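Local coordinates for GTP-binding protein (Pyrococcus horikoshii, PDB 1WXQ) that is of unknown function but probably binds GTP, and may hydrolyse nucleotide, as an Obg-like GTPase with a C-terminal TGS domain, at residues 352-357 / 388-393; 364-369 / 378-383; 144-149 / 166-171. All coordinates share one frame; numbering follows the deposited sequence.

Contact 1 (352-357 / 388-393); sequences RDLAFK and DIVKIV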
loop_
_atom_site.group_PDB
_atom_site.type_symbol
_atom_site.label_atom_id
_atom_site.label_comp_id
_atom_site.label_asym_id
_atom_site.label_seq_id
_atom_site.Cartn_x
_atom_site.Cartn_y
_atom_site.Cartn_z
ATOM N N ARG A 352 -9.957 -11.187 17.559
ATOM C CA ARG A 352 -10.055 -10.128 18.536
ATOM C C ARG A 352 -9.579 -8.819 17.931
ATOM O O ARG A 352 -10.091 -7.747 18.223
ATOM C CB ARG A 352 -9.181 -10.491 19.735
ATOM C CG ARG A 352 -9.162 -9.377 20.781
ATOM C CD ARG A 352 -8.100 -9.612 21.858
ATOM N NE ARG A 352 -8.372 -10.859 22.578
ATOM C CZ ARG A 352 -9.049 -10.771 23.739
ATOM N NH1 ARG A 352 -9.443 -9.591 24.189
ATOM N NH2 ARG A 352 -9.309 -11.879 24.441
ATOM N N ASP A 353 -8.598 -8.897 17.032
ATOM C CA ASP A 353 -8.102 -7.704 16.343
ATOM C C ASP A 353 -9.217 -7.196 15.452
ATOM O O ASP A 353 -9.384 -5.999 15.281
ATOM C CB ASP A 353 -6.871 -8.011 15.468
ATOM C CG ASP A 353 -5.618 -8.305 16.281
ATOM O OD1 ASP A 353 -5.339 -7.554 17.229
ATOM O OD2 ASP A 353 -4.891 -9.271 15.963
ATOM N N LEU A 354 -9.975 -8.113 14.865
ATOM C CA LEU A 354 -11.081 -7.714 14.000
ATOM C C LEU A 354 -12.167 -7.032 14.839
ATOM O O LEU A 354 -12.896 -6.185 14.341
ATOM C CB LEU A 354 -11.662 -8.925 13.271
ATOM C CG LEU A 354 -12.976 -8.625 12.555
ATOM C CD1 LEU A 354 -12.723 -7.631 11.411
ATOM C CD2 LEU A 354 -13.600 -9.924 12.053
ATOM N N ALA A 355 -12.256 -7.400 16.115
ATOM C CA ALA A 355 -13.234 -6.798 17.030
ATOM C C ALA A 355 -12.918 -5.314 17.252
ATOM O O ALA A 355 -13.812 -4.468 17.220
ATOM C CB ALA A 355 -13.229 -7.534 18.378
ATOM N N PHE A 356 -11.641 -4.999 17.460
ATOM C CA PHE A 356 -11.250 -3.609 17.690
ATOM C C PHE A 356 -11.494 -2.706 16.492
ATOM O O PHE A 356 -11.841 -1.530 16.655
ATOM C CB PHE A 356 -9.791 -3.526 18.147
ATOM C CG PHE A 356 -9.612 -3.818 19.612
ATOM C CD1 PHE A 356 -10.033 -2.903 20.574
ATOM C CD2 PHE A 356 -9.046 -5.016 20.038
ATOM C CE1 PHE A 356 -9.888 -3.183 21.939
ATOM C CE2 PHE A 356 -8.901 -5.299 21.401
ATOM C CZ PHE A 356 -9.324 -4.378 22.349
ATOM N N LYS A 357 -11.329 -3.239 15.289
ATOM C CA LYS A 357 -11.592 -2.428 14.113
ATOM C C LYS A 357 -13.028 -1.926 14.180
ATOM O O LYS A 357 -13.303 -0.788 13.811
ATOM C CB LYS A 357 -11.382 -3.231 12.825
ATOM C CG LYS A 357 -9.948 -3.280 12.369
ATOM C CD LYS A 357 -9.348 -1.885 12.297
ATOM C CE LYS A 357 -7.973 -1.922 11.641
ATOM N NZ LYS A 357 -8.064 -2.500 10.262
ATOM N N ASP A 388 -12.061 -14.262 5.030
ATOM C CA ASP A 388 -12.714 -15.045 6.072
ATOM C C ASP A 388 -14.061 -14.442 6.480
ATOM O O ASP A 388 -14.280 -13.239 6.426
ATOM C CB ASP A 388 -11.776 -15.118 7.277
ATOM C CG ASP A 388 -11.075 -16.470 7.282
ATOM O OD1 ASP A 388 -11.319 -17.244 6.355
ATOM O OD2 ASP A 388 -10.295 -16.730 8.195
ATOM N N ILE A 389 -15.067 -15.182 6.940
ATOM C CA ILE A 389 -16.333 -14.604 7.394
ATOM C C ILE A 389 -16.336 -14.965 8.882
ATOM O O ILE A 389 -16.142 -16.128 9.239
ATOM C CB ILE A 389 -17.538 -15.239 6.646
ATOM C CG1 ILE A 389 -17.309 -15.124 5.131
ATOM C CG2 ILE A 389 -18.842 -14.513 7.005
ATOM C CD1 ILE A 389 -18.318 -15.859 4.287
ATOM N N VAL A 390 -16.544 -13.984 9.753
ATOM C CA VAL A 390 -16.452 -14.268 11.182
ATOM C C VAL A 390 -17.484 -13.679 12.141
ATOM O O VAL A 390 -17.881 -12.532 12.007
ATOM C CB VAL A 390 -15.037 -13.865 11.688
ATOM C CG1 VAL A 390 -15.007 -13.805 13.209
ATOM C CG2 VAL A 390 -14.010 -14.867 11.188
ATOM N N LYS A 391 -17.894 -14.488 13.119
ATOM C CA LYS A 391 -18.851 -14.070 14.145
ATOM C C LYS A 391 -18.099 -13.745 15.446
ATOM O O LYS A 391 -17.379 -14.585 15.999
ATOM C CB LYS A 391 -19.890 -15.178 14.393
ATOM C CG LYS A 391 -20.783 -15.009 15.646
ATOM C CD LYS A 391 -21.927 -14.006 15.809
ATOM C CE LYS A 391 -22.495 -13.678 17.193
ATOM N NZ LYS A 391 -23.563 -14.459 17.817
ATOM N N ILE A 392 -18.261 -12.514 15.919
ATOM C CA ILE A 392 -17.604 -12.079 17.145
ATOM C C ILE A 392 -18.545 -12.143 18.357
ATOM O O ILE A 392 -19.681 -11.666 18.320
ATOM C CB ILE A 392 -17.061 -10.643 16.993
ATOM C CG1 ILE A 392 -16.034 -10.599 15.851
ATOM C CG2 ILE A 392 -16.447 -10.182 18.303
ATOM C CD1 ILE A 392 -15.525 -9.211 15.520
ATOM N N VAL A 393 -18.051 -12.745 19.432
ATOM C CA VAL A 393 -18.815 -12.883 20.657
ATOM C C VAL A 393 -18.149 -12.076 21.761
ATOM O O VAL A 393 -17.024 -12.374 22.164
ATOM C CB VAL A 393 -18.886 -14.357 21.082
ATOM C CG1 VAL A 393 -19.624 -14.490 22.398
ATOM C CG2 VAL A 393 -19.576 -15.161 20.004
#

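Contact 2 (364-369 / 378-383); sequences KGFLYA and VGEDYE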
loop_
_atom_site.group_PDB
_atom_site.type_symbol
_atom_site.label_atom_id
_atom_site.label_comp_id
_atom_site.label_asym_id
_atom_site.label_seq_id
_atom_site.Cartn_x
_atom_site.Cartn_y
_atom_site.Cartn_z
ATOM N N LYS A 364 -12.707 -5.205 23.768
ATOM C CA LYS A 364 -12.489 -5.419 25.187
ATOM C C LYS A 364 -13.286 -6.597 25.726
ATOM O O LYS A 364 -12.725 -7.491 26.358
ATOM C CB LYS A 364 -12.828 -4.149 25.965
ATOM C CG LYS A 364 -11.814 -3.041 25.759
ATOM C CD LYS A 364 -10.410 -3.524 26.119
ATOM C CE LYS A 364 -9.437 -2.372 26.227
ATOM N NZ LYS A 364 -8.093 -2.839 26.646
ATOM N N GLY A 365 -14.591 -6.605 25.471
ATOM C CA GLY A 365 -15.417 -7.695 25.959
ATOM C C GLY A 365 -15.329 -8.965 25.133
ATOM O O GLY A 365 -16.214 -9.809 25.216
ATOM N N PHE A 366 -14.259 -9.112 24.350
ATOM C CA PHE A 366 -14.089 -10.281 23.489
ATOM C C PHE A 366 -14.047 -11.589 24.251
ATOM O O PHE A 366 -13.395 -11.702 25.286
ATOM C CB PHE A 366 -12.807 -10.155 22.650
ATOM C CG PHE A 366 -12.580 -11.314 21.708
ATOM C CD1 PHE A 366 -13.251 -11.380 20.492
ATOM C CD2 PHE A 366 -11.717 -12.353 22.049
ATOM C CE1 PHE A 366 -13.068 -12.461 19.628
ATOM C CE2 PHE A 366 -11.529 -13.431 21.194
ATOM C CZ PHE A 366 -12.207 -13.485 19.982
ATOM N N LEU A 367 -14.747 -12.588 23.734
ATOM C CA LEU A 367 -14.740 -13.899 24.368
ATOM C C LEU A 367 -14.182 -14.911 23.372
ATOM O O LEU A 367 -13.223 -15.618 23.668
ATOM C CB LEU A 367 -16.155 -14.290 24.829
ATOM C CG LEU A 367 -16.766 -13.450 25.964
ATOM C CD1 LEU A 367 -18.092 -14.046 26.401
ATOM C CD2 LEU A 367 -15.795 -13.410 27.151
ATOM N N TYR A 368 -14.765 -14.962 22.182
ATOM C CA TYR A 368 -14.301 -15.890 21.161
ATOM C C TYR A 368 -14.997 -15.629 19.841
ATOM O O TYR A 368 -15.948 -14.853 19.772
ATOM C CB TYR A 368 -14.549 -17.341 21.599
ATOM C CG TYR A 368 -16.009 -17.705 21.689
ATOM C CD1 TYR A 368 -16.802 -17.242 22.738
ATOM C CD2 TYR A 368 -16.612 -18.477 20.700
ATOM C CE1 TYR A 368 -18.164 -17.534 22.798
ATOM C CE2 TYR A 368 -17.974 -18.776 20.748
ATOM C CZ TYR A 368 -18.745 -18.300 21.797
ATOM O OH TYR A 368 -20.097 -18.569 21.830
ATOM N N ALA A 369 -14.524 -16.287 18.793
ATOM C CA ALA A 369 -15.111 -16.109 17.465
ATOM C C ALA A 369 -15.478 -17.419 16.789
ATOM O O ALA A 369 -14.996 -18.479 17.155
ATOM C CB ALA A 369 -14.150 -15.315 16.566
ATOM N N VAL A 378 -13.227 -20.929 16.576
ATOM C CA VAL A 378 -11.823 -20.730 16.254
ATOM C C VAL A 378 -10.995 -20.582 17.537
ATOM O O VAL A 378 -11.526 -20.440 18.633
ATOM C CB VAL A 378 -11.685 -19.451 15.363
ATOM C CG1 VAL A 378 -11.000 -18.333 16.110
ATOM C CG2 VAL A 378 -10.961 -19.800 14.082
ATOM N N GLY A 379 -9.680 -20.626 17.374
ATOM C CA GLY A 379 -8.787 -20.455 18.507
ATOM C C GLY A 379 -8.582 -18.966 18.733
ATOM O O GLY A 379 -8.896 -18.175 17.851
ATOM N N GLU A 380 -8.056 -18.568 19.882
ATOM C CA GLU A 380 -7.842 -17.153 20.142
ATOM C C GLU A 380 -6.643 -16.635 19.385
ATOM O O GLU A 380 -6.492 -15.436 19.156
ATOM C CB GLU A 380 -7.625 -16.933 21.632
ATOM C CG GLU A 380 -6.804 -15.706 21.941
ATOM C CD GLU A 380 -7.625 -14.450 21.915
ATOM O OE1 GLU A 380 -8.859 -14.573 22.074
ATOM O OE2 GLU A 380 -7.042 -13.355 21.741
ATOM N N ASP A 381 -5.789 -17.570 19.016
ATOM C CA ASP A 381 -4.584 -17.263 18.288
ATOM C C ASP A 381 -4.780 -17.502 16.800
ATOM O O ASP A 381 -3.822 -17.486 16.029
ATOM C CB ASP A 381 -3.447 -18.133 18.816
ATOM C CG ASP A 381 -3.144 -17.860 20.286
ATOM O OD1 ASP A 381 -2.808 -16.697 20.625
ATOM O OD2 ASP A 381 -3.249 -18.798 21.109
ATOM N N TYR A 382 -6.029 -17.718 16.402
ATOM C CA TYR A 382 -6.362 -17.968 15.009
ATOM C C TYR A 382 -5.984 -16.813 14.094
ATOM O O TYR A 382 -6.306 -15.654 14.353
ATOM C CB TYR A 382 -7.854 -18.244 14.868
ATOM C CG TYR A 382 -8.317 -18.422 13.438
ATOM C CD1 TYR A 382 -7.990 -19.565 12.715
ATOM C CD2 TYR A 382 -9.100 -17.455 12.814
ATOM C CE1 TYR A 382 -8.435 -19.746 11.403
ATOM C CE2 TYR A 382 -9.551 -17.621 11.506
ATOM C CZ TYR A 382 -9.217 -18.770 10.806
ATOM O OH TYR A 382 -9.666 -18.948 9.510
ATOM N N GLU A 383 -5.300 -17.146 13.012
ATOM C CA GLU A 383 -4.894 -16.116 12.063
ATOM C C GLU A 383 -5.934 -15.934 10.958
ATOM O O GLU A 383 -6.258 -16.845 10.208
ATOM C CB GLU A 383 -3.560 -16.530 11.437
ATOM C CG GLU A 383 -2.535 -16.992 12.473
ATOM C CD GLU A 383 -1.396 -17.688 11.761
ATOM O OE1 GLU A 383 -0.798 -17.084 10.881
ATOM O OE2 GLU A 383 -1.124 -18.843 12.086
HETATM O O HOH W 1 -10.995 -17.128 22.642
#

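Contact 3 (144-149 / 166-171); sequences GILSKG and SAIAEH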
loop_
_atom_site.group_PDB
_atom_site.type_symbol
_atom_site.label_atom_id
_atom_site.label_comp_id
_atom_site.label_asym_id
_atom_site.label_seq_id
_atom_site.Cartn_x
_atom_site.Cartn_y
_atom_site.Cartn_z
ATOM N N GLY A 144 17.886 12.618 8.536
ATOM C CA GLY A 144 18.126 13.931 9.081
ATOM C C GLY A 144 17.308 14.146 10.343
ATOM O O GLY A 144 17.777 14.785 11.278
ATOM N N ILE A 145 16.087 13.613 10.383
ATOM C CA ILE A 145 15.258 13.795 11.563
ATOM C C ILE A 145 15.893 13.134 12.786
ATOM O O ILE A 145 15.817 13.671 13.882
ATOM C CB ILE A 145 13.844 13.257 11.342
ATOM C CG1 ILE A 145 13.159 14.074 10.246
ATOM C CG2 ILE A 145 13.045 13.350 12.633
ATOM C CD1 ILE A 145 11.716 13.650 9.968
ATOM N N LEU A 146 16.536 11.988 12.586
ATOM C CA LEU A 146 17.214 11.270 13.668
ATOM C C LEU A 146 18.560 11.904 14.023
ATOM O O LEU A 146 18.855 12.159 15.185
ATOM C CB LEU A 146 17.466 9.820 13.251
ATOM C CG LEU A 146 16.226 8.951 13.046
ATOM C CD1 LEU A 146 16.575 7.748 12.208
ATOM C CD2 LEU A 146 15.659 8.538 14.407
ATOM N N SER A 147 19.368 12.137 12.993
ATOM C CA SER A 147 20.712 12.690 13.116
ATOM C C SER A 147 20.752 14.087 13.737
ATOM O O SER A 147 21.499 14.337 14.686
ATOM C CB SER A 147 21.357 12.694 11.728
ATOM O OG SER A 147 22.757 12.566 11.822
ATOM N N LYS A 148 19.962 15.004 13.192
ATOM C CA LYS A 148 19.892 16.362 13.735
ATOM C C LYS A 148 19.440 16.322 15.196
ATOM O O LYS A 148 18.337 15.862 15.510
ATOM C CB LYS A 148 18.890 17.219 12.946
ATOM C CG LYS A 148 19.303 17.530 11.535
ATOM C CD LYS A 148 18.217 18.259 10.767
ATOM C CE LYS A 148 18.435 18.080 9.275
ATOM N NZ LYS A 148 17.436 18.817 8.467
ATOM N N GLY A 149 20.287 16.819 16.087
ATOM C CA GLY A 149 19.929 16.835 17.491
ATOM C C GLY A 149 20.474 15.611 18.191
ATOM O O GLY A 149 20.626 15.593 19.402
ATOM N N SER A 166 10.863 3.200 22.142
ATOM C CA SER A 166 9.774 4.159 22.347
ATOM C C SER A 166 10.169 5.589 22.032
ATOM O O SER A 166 9.384 6.349 21.472
ATOM C CB SER A 166 9.257 4.091 23.794
ATOM O OG SER A 166 8.371 5.175 24.076
ATOM N N ALA A 167 11.387 5.960 22.401
ATOM C CA ALA A 167 11.868 7.317 22.158
ATOM C C ALA A 167 12.043 7.608 20.666
ATOM O O ALA A 167 11.674 8.681 20.189
ATOM C CB ALA A 167 13.182 7.542 22.896
ATOM N N ILE A 168 12.627 6.669 19.931
ATOM C CA ILE A 168 12.794 6.883 18.494
ATOM C C ILE A 168 11.396 6.869 17.887
ATOM O O ILE A 168 11.043 7.743 17.091
ATOM C CB ILE A 168 13.662 5.780 17.846
ATOM C CG1 ILE A 168 15.099 5.875 18.358
ATOM C CG2 ILE A 168 13.620 5.905 16.353
ATOM C CD1 ILE A 168 16.010 4.771 17.850
ATOM N N ALA A 169 10.592 5.891 18.300
ATOM C CA ALA A 169 9.223 5.764 17.806
ATOM C C ALA A 169 8.445 7.056 17.963
ATOM O O ALA A 169 7.756 7.484 17.030
ATOM C CB ALA A 169 8.506 4.640 18.524
ATOM N N GLU A 170 8.535 7.684 19.128
ATOM C CA GLU A 170 7.818 8.942 19.312
ATOM C C GLU A 170 8.406 9.980 18.385
ATOM O O GLU A 170 7.682 10.716 17.716
ATOM C CB GLU A 170 7.935 9.479 20.747
ATOM C CG GLU A 170 7.615 10.989 20.827
ATOM C CD GLU A 170 7.804 11.592 22.207
ATOM O OE1 GLU A 170 8.777 11.212 22.903
ATOM O OE2 GLU A 170 6.981 12.464 22.582
ATOM N N HIS A 171 9.730 10.039 18.362
ATOM C CA HIS A 171 10.414 11.008 17.531
ATOM C C HIS A 171 10.062 10.880 16.062
ATOM O O HIS A 171 10.046 11.880 15.358
ATOM C CB HIS A 171 11.932 10.910 17.724
ATOM C CG HIS A 171 12.678 12.110 17.236
ATOM N ND1 HIS A 171 14.052 12.179 17.227
ATOM C CD2 HIS A 171 12.240 13.280 16.712
ATOM C CE1 HIS A 171 14.431 13.336 16.715
ATOM N NE2 HIS A 171 13.350 14.023 16.394
#

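Contact 1 (352-357 / 388-393)
Ile392 reaches from its strand to the helix packed against it and touches Leu354 and Ala355, and the contact can be read along this one side chain. At CB the chain forks. The CG2 branch lies anti to the backbone N and comes up beside the methyl of Ala355, with Ile392 CG2 at 4.2 Å from Ala355 CB. The other branch, CG1, takes the position beside the backbone N (chi1 -61°) and continues almost fully extended (chi2 175°), which carries CD1 forward to the helix surface. There the terminal methyl does most of the work: Ile392 CD1 stands 3.7 Å from Ala355 CA and 4.0 Å from Ala355 CB. The same methyl also meets the branch point of the neighbouring leucine, with Ile392 CD1 at 4.0 Å from Leu354 CG. One methyl thus fills the angle between two successive helix residues, and the two long side chains slant past each other.

Leu354 then extends the apolar patch by two residues along the strand, its CD2 approaching Val390 CB at 4.2 Å. Every touching side chain is aliphatic and buried, and no hydrogen bond joins the segments. Such helix-on-sheet packing is characteristic of the beta-grasp, ubiquitin-like fold of TGS domains. The axes of the two short segments pass 9.1 Å apart at 79°, so the helix lies nearly across the strand. Helix 351-358 spans the sheet: Leu354 also rests on Val322 and Pro324 of strand 319-325 and on Phe343 of strand 343-346, while Val390 packs against Ala369 of strand 366-371.

Contact 2 (364-369 / 378-383)
Ala369 and Val378 join the two segments through their backbones, where Val378 N donates to Ala369 O at 3.1 Å in a nearly straight bond (171° at the hydrogen). This fastens the loop that follows edge strand 366-371 of the beta-grasp TGS fold back onto that strand. The strand carries a classic beta bulge, in which Leu367 and Tyr368 both face Val393 of the adjacent strand, and the loop folds through a type I turn from Gly379 to Tyr382.

Side chains add two further meetings. A loose apolar one sets Ala369 CB against Val378 CG1, and both residues also lean on Pro351 at the start of helix 351-358. In the other, a bend at chi2 (82°) swings the Glu380 carboxylate back to the rim of Phe366, where OE1 lies at the ring edge, near its plane. The carboxylate is turned 72° from the ring. What holds it there is the salt bridge of its second oxygen, OE2, with Arg352 NE, and Arg352 itself packs on Phe366. Glu380 OE1 also accepts a weak bond, at 3.4 Å, from a water that donates to Leu367 O at 2.9 Å.

Contact 3 (144-149 / 166-171)
Ile145 places its CG2 methyl over the imidazole of His171 in an off-centre CH-pi contact, 4.2 Å from the ring centroid and 29° from the ring normal. The nearest ring atom to that methyl is NE2, with Ile145 CG2 at 3.8 Å from His171 NE2. The same isoleucine also meets the ring through its backbone: Ile145 O lies 3.2 Å from His171 CE1, approaching obliquely, and no hydrogen bond crosses between the segments. His171 gets there because its CG stands anti to the backbone N (chi1 -163°), so that the ring reaches out from the last turn of helix 164-171 to the closing turn of helix 127-147.

Both helices belong to the helical part of the OBG-type G region, which the chain inserts between strands 104-110 and 217-222, neighbours running parallel in the central sheet of the P-loop GTPase fold. Beside this pair a second, wholly aliphatic contact forms. Leu146 CD2 touches Ile168 CG2 at 3.9 Å, the two side chains crossing at about a right angle. Both are buried, and Phe206 of helix 200-214 packs against each of them; Leu203 of that helix touches Leu146, while Val182 of helix 179-188 touches Ile168.

Contacts 1 and 2 are neighbours in one TGS domain, their centres 8 Å apart, and contact 2 is nested within the loop that contact 1 closes. Their strands, 366-371 and 388-394, run antiparallel side by side in the same sheet; Leu367 N and Val393 O, 2.8 Å apart, probably share a hydrogen bond. The loop adds a second hydrogen bond, between Tyr382 OH and Asp388 OD2, 2.7 Å apart. Contact 3 stands apart in the OBG-type G region, its centre about 35 Å from that of contact 1 and its nearest atoms about 18 Å away. It closes before the others open, so the chain builds these two regions in series.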